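Local coordinates for protein aerobactin synthase IucA (Klebsiella pneumoniae subsp. pneumoniae, PDB 5JM8) that probably catalyses the ATP-dependent joining of citrate to N6-acetyl-N6-hydroxylysine, a step in the biosynthesis of the siderophore aerobactin, at residues L530-V533 with Y538-V541; G191-L194 with Q200-T203. All blocks are in the same frame, centred on the assembly; numbering follows the deposited sequence.

Overall arrangement
From the N terminus, interaction 2 comes first: strand 189-193, an antiparallel partner of strand 329-334, leads through a short loop into helix 198-209, and the contact of 191-194 with 200-203 closes that loop within the IucA/IucC family part. More than 300 residues later, in the FhuF-like region, interaction 1 closes a connection of the reverse order, helix 528-535 leading into strand 538-540, which pairs with strand 566-568. The two contacts follow in series, neither nested nor crossed. The centres of interactions 1 and 2 lie about 41 Å apart. Each is local: interaction 2 joins helix 198-209 to a strand of the large antiparallel sheet, interaction 1 joins helix 528-535 to the two-stranded sheet.

Interaction 1 of 2, residues L530-V533 with Y538-V541; sequences LNYV and YWNV
Tyr-532 and Trp-539 carry the aromatic part of the contact. The phenol ring and the five-membered ring of the indole have planes at 24° and centroids 5.1 Å apart, an offset pair slid so far that overlap is slight; the closest ring atoms are Tyr-532 CE2 and Trp-539 CD1 at 3.7 Å. The tyrosine reaches from the helix to the strand with its CG anti to the backbone N (chi1 -175°), which takes the hydroxyl as far as the strand backbone.

The apolar part is smaller: Val-533 CG1 touches Trp-539 CZ2 at 4.0 Å.

The contact closes the short connection between helix 528-535 and strand 538-540, where the chain turns by roughly a right angle; the strand pairs antiparallel with 566-568, Trp-539 bonding through its backbone to Phe-567. Helix 475-500 packs against both segments, with Leu-479 on Tyr-532, Leu-487 on Val-533 and Val-488 on Trp-539.

Among polar groups, the backbone N-H of Asn-540 makes a weak hydrogen bond to the phenol, Asn-540 N to Tyr-532 OH 3.4 Å at 156°. The carbonyl oxygen of Tyr-538 also lies 3.4 Å from Tyr-532 OH. The carbonyl oxygen of Val-533 lies in the indole plane at the benzo edge, 3.1 Å from Trp-539 CZ2. Asn-540 turns its side-chain OD1 elsewhere, to a hydrogen bond with Arg-480.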
loop_
_atom_site.group_PDB
_atom_site.type_symbol
_atom_site.label_atom_id
_atom_site.label_comp_id
_atom_site.label_asym_id
_atom_site.label_seq_id
_atom_site.Cartn_x
_atom_site.Cartn_y
_atom_site.Cartn_z
ATOM N N LEU A 530 -16.884 -37.188 19.888
ATOM C CA LEU A 530 -18.109 -36.405 19.765
ATOM C C LEU A 530 -19.256 -37.006 20.579
ATOM O O LEU A 530 -20.151 -36.283 21.022
ATOM C CB LEU A 530 -18.509 -36.284 18.297
ATOM C CG LEU A 530 -17.554 -35.422 17.467
ATOM C CD1 LEU A 530 -17.814 -35.582 15.981
ATOM C CD2 LEU A 530 -17.670 -33.959 17.872
ATOM N N ASN A 531 -19.231 -38.322 20.771
ATOM C CA ASN A 531 -20.147 -38.970 21.704
ATOM C C ASN A 531 -19.985 -38.360 23.088
ATOM O O ASN A 531 -20.955 -37.924 23.709
ATOM C CB ASN A 531 -19.896 -40.481 21.780
ATOM C CG ASN A 531 -20.432 -41.238 20.576
ATOM O OD1 ASN A 531 -21.356 -40.789 19.900
ATOM N ND2 ASN A 531 -19.864 -42.413 20.321
ATOM N N TYR A 532 -18.740 -38.334 23.557
ATOM C CA TYR A 532 -18.400 -37.821 24.881
ATOM C C TYR A 532 -18.885 -36.389 25.064
ATOM O O TYR A 532 -19.552 -36.067 26.048
ATOM C CB TYR A 532 -16.886 -37.893 25.095
ATOM C CG TYR A 532 -16.420 -37.487 26.477
ATOM C CD1 TYR A 532 -16.525 -38.363 27.549
ATOM C CD2 TYR A 532 -15.859 -36.236 26.707
ATOM C CE1 TYR A 532 -16.092 -38.001 28.814
ATOM C CE2 TYR A 532 -15.425 -35.868 27.968
ATOM C CZ TYR A 532 -15.543 -36.754 29.016
ATOM O OH TYR A 532 -15.111 -36.390 30.267
ATOM N N VAL A 533 -18.548 -35.541 24.100
ATOM C CA VAL A 533 -18.953 -34.142 24.108
ATOM C C VAL A 533 -20.464 -33.982 24.247
ATOM O O VAL A 533 -20.942 -33.212 25.073
ATOM C CB VAL A 533 -18.498 -33.426 22.813
ATOM C CG1 VAL A 533 -19.161 -32.053 22.680
ATOM C CG2 VAL A 533 -16.982 -33.300 22.779
ATOM N N TYR A 538 -20.765 -35.306 32.527
ATOM C CA TYR A 538 -19.689 -34.522 33.120
ATOM C C TYR A 538 -18.422 -34.588 32.276
ATOM O O TYR A 538 -18.130 -35.609 31.656
ATOM C CB TYR A 538 -19.388 -35.019 34.539
ATOM C CG TYR A 538 -20.494 -34.777 35.550
ATOM C CD1 TYR A 538 -21.161 -33.558 35.610
ATOM C CD2 TYR A 538 -20.864 -35.769 36.452
ATOM C CE1 TYR A 538 -22.166 -33.337 36.537
ATOM C CE2 TYR A 538 -21.867 -35.556 37.381
ATOM C CZ TYR A 538 -22.515 -34.338 37.418
ATOM O OH TYR A 538 -23.513 -34.121 38.341
ATOM N N TRP A 539 -17.680 -33.484 32.255
ATOM C CA TRP A 539 -16.359 -33.449 31.642
ATOM C C TRP A 539 -15.311 -33.277 32.734
ATOM O O TRP A 539 -15.279 -32.255 33.420
ATOM C CB TRP A 539 -16.247 -32.317 30.616
ATOM C CG TRP A 539 -17.203 -32.434 29.471
ATOM C CD1 TRP A 539 -17.962 -33.517 29.144
ATOM C CD2 TRP A 539 -17.505 -31.424 28.502
ATOM N NE1 TRP A 539 -18.718 -33.246 28.031
ATOM C CE2 TRP A 539 -18.456 -31.966 27.617
ATOM C CE3 TRP A 539 -17.063 -30.113 28.298
ATOM C CZ2 TRP A 539 -18.972 -31.245 26.545
ATOM C CZ3 TRP A 539 -17.579 -29.398 27.231
ATOM C CH2 TRP A 539 -18.523 -29.965 26.369
ATOM N N ASN A 540 -14.464 -34.286 32.898
ATOM C CA ASN A 540 -13.403 -34.238 33.891
ATOM C C ASN A 540 -12.149 -33.638 33.270
ATOM O O ASN A 540 -11.629 -34.160 32.284
ATOM C CB ASN A 540 -13.120 -35.635 34.443
ATOM C CG ASN A 540 -12.517 -35.599 35.830
ATOM O OD1 ASN A 540 -11.489 -34.959 36.057
ATOM N ND2 ASN A 540 -13.157 -36.283 36.771
ATOM N N VAL A 541 -11.678 -32.536 33.849
ATOM C CA VAL A 541 -10.600 -31.751 33.256
ATOM C C VAL A 541 -9.626 -31.258 34.333
ATOM O O VAL A 541 -9.458 -31.917 35.357
ATOM C CB VAL A 541 -11.181 -30.564 32.453
ATOM C CG1 VAL A 541 -12.027 -31.082 31.305
ATOM C CG2 VAL A 541 -12.016 -29.653 33.346
#

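Interaction 2 of 2, residues G191-L194 with Q200-T203; sequences GESL and QRLT
Ser-193, the last residue of strand 189-193, faces Arg-201 in the first half of helix 198-209, the CA atoms of Ser-193 and Arg-201 7.3 Å apart. Both CB atoms point toward the opposite segment. The strand is extended here, and Leu-194 continues its ladder by a backbone bond to Asp-328.

The serine holds OG on the side away from its own N (chi1 -178°), where the hydroxyl meets Arg-201 and is also hydrogen-bonded to the Leu-196 carbonyl in the connecting loop. Arg-201 NH1 donates to Ser-193 OG at 3.1 Å and 142°, a bent bond whose acceptor sits 19° out of the guanidinium plane. Bends at chi2 and chi3 bring NH1 of the guanidinium round to the hydroxyl, while CG, nearer the backbone, lies beside the same oxygen. The contact sits beside a subunit interface, Gln-200 bonding to Leu-217 of the second subunit.

NH1 of Arg-201 has its strongest partner in Asp-328, and NE forms a salt bridge with Asp-275. Ser-193 OG is thus a neutral acceptor in a site with two carboxylates, which probably balance the charge of Arg-201 and of nearby Arg-204.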
loop_
_atom_site.group_PDB
_atom_site.type_symbol
_atom_site.label_atom_id
_atom_site.label_comp_id
_atom_site.label_asym_id
_atom_site.label_seq_id
_atom_site.Cartn_x
_atom_site.Cartn_y
_atom_site.Cartn_z
ATOM N N GLY A 191 20.894 -28.296 15.457
ATOM C CA GLY A 191 19.581 -28.000 14.923
ATOM C C GLY A 191 19.119 -28.988 13.873
ATOM O O GLY A 191 19.728 -30.038 13.674
ATOM N N GLU A 192 18.033 -28.634 13.198
ATOM C CA GLU A 192 17.419 -29.499 12.204
ATOM C C GLU A 192 16.467 -28.666 11.356
ATOM O O GLU A 192 15.929 -27.667 11.832
ATOM C CB GLU A 192 16.685 -30.650 12.893
ATOM C CG GLU A 192 16.338 -31.818 11.991
ATOM C CD GLU A 192 15.629 -32.934 12.741
ATOM O OE1 GLU A 192 15.504 -32.839 13.983
ATOM O OE2 GLU A 192 15.194 -33.905 12.088
ATOM N N SER A 193 16.268 -29.057 10.101
ATOM C CA SER A 193 15.348 -28.334 9.228
ATOM C C SER A 193 14.884 -29.182 8.048
ATOM O O SER A 193 15.579 -30.109 7.627
ATOM C CB SER A 193 16.004 -27.052 8.716
ATOM O OG SER A 193 15.111 -26.318 7.899
ATOM N N LEU A 194 13.706 -28.852 7.522
ATOM C CA LEU A 194 13.159 -29.508 6.337
ATOM C C LEU A 194 13.279 -28.600 5.118
ATOM O O LEU A 194 13.429 -27.385 5.257
ATOM C CB LEU A 194 11.693 -29.890 6.556
ATOM C CG LEU A 194 11.410 -30.970 7.603
ATOM C CD1 LEU A 194 9.912 -31.203 7.730
ATOM C CD2 LEU A 194 12.122 -32.269 7.260
ATOM N N GLN A 200 21.204 -23.609 5.666
ATOM C CA GLN A 200 20.462 -22.827 4.689
ATOM C C GLN A 200 19.328 -22.007 5.313
ATOM O O GLN A 200 19.051 -20.896 4.858
ATOM C CB GLN A 200 19.902 -23.754 3.609
ATOM C CG GLN A 200 20.962 -24.336 2.682
ATOM C CD GLN A 200 20.474 -25.558 1.922
ATOM O OE1 GLN A 200 19.425 -26.122 2.233
ATOM N NE2 GLN A 200 21.237 -25.971 0.916
ATOM N N ARG A 201 18.669 -22.544 6.340
ATOM C CA ARG A 201 17.606 -21.801 7.021
ATOM C C ARG A 201 18.140 -20.515 7.628
ATOM O O ARG A 201 17.636 -19.429 7.348
ATOM C CB ARG A 201 16.951 -22.625 8.138
ATOM C CG ARG A 201 15.721 -23.455 7.756
ATOM C CD ARG A 201 14.635 -22.694 6.995
ATOM N NE ARG A 201 13.503 -22.268 7.816
ATOM C CZ ARG A 201 12.636 -23.087 8.403
ATOM N NH1 ARG A 201 12.773 -24.402 8.312
ATOM N NH2 ARG A 201 11.629 -22.579 9.107
ATOM N N LEU A 202 19.164 -20.657 8.464
ATOM C CA LEU A 202 19.747 -19.531 9.177
ATOM C C LEU A 202 20.282 -18.492 8.201
ATOM O O LEU A 202 20.281 -17.296 8.491
ATOM C CB LEU A 202 20.859 -20.017 10.105
ATOM C CG LEU A 202 20.425 -21.074 11.125
ATOM C CD1 LEU A 202 21.617 -21.579 11.927
ATOM C CD2 LEU A 202 19.353 -20.518 12.052
ATOM N N THR A 203 20.733 -18.957 7.041
ATOM C CA THR A 203 21.190 -18.062 5.986
ATOM C C THR A 203 20.018 -17.247 5.457
ATOM O O THR A 203 20.095 -16.021 5.368
ATOM C CB THR A 203 21.840 -18.834 4.821
ATOM O OG1 THR A 203 23.012 -19.517 5.287
ATOM C CG2 THR A 203 22.233 -17.887 3.705
#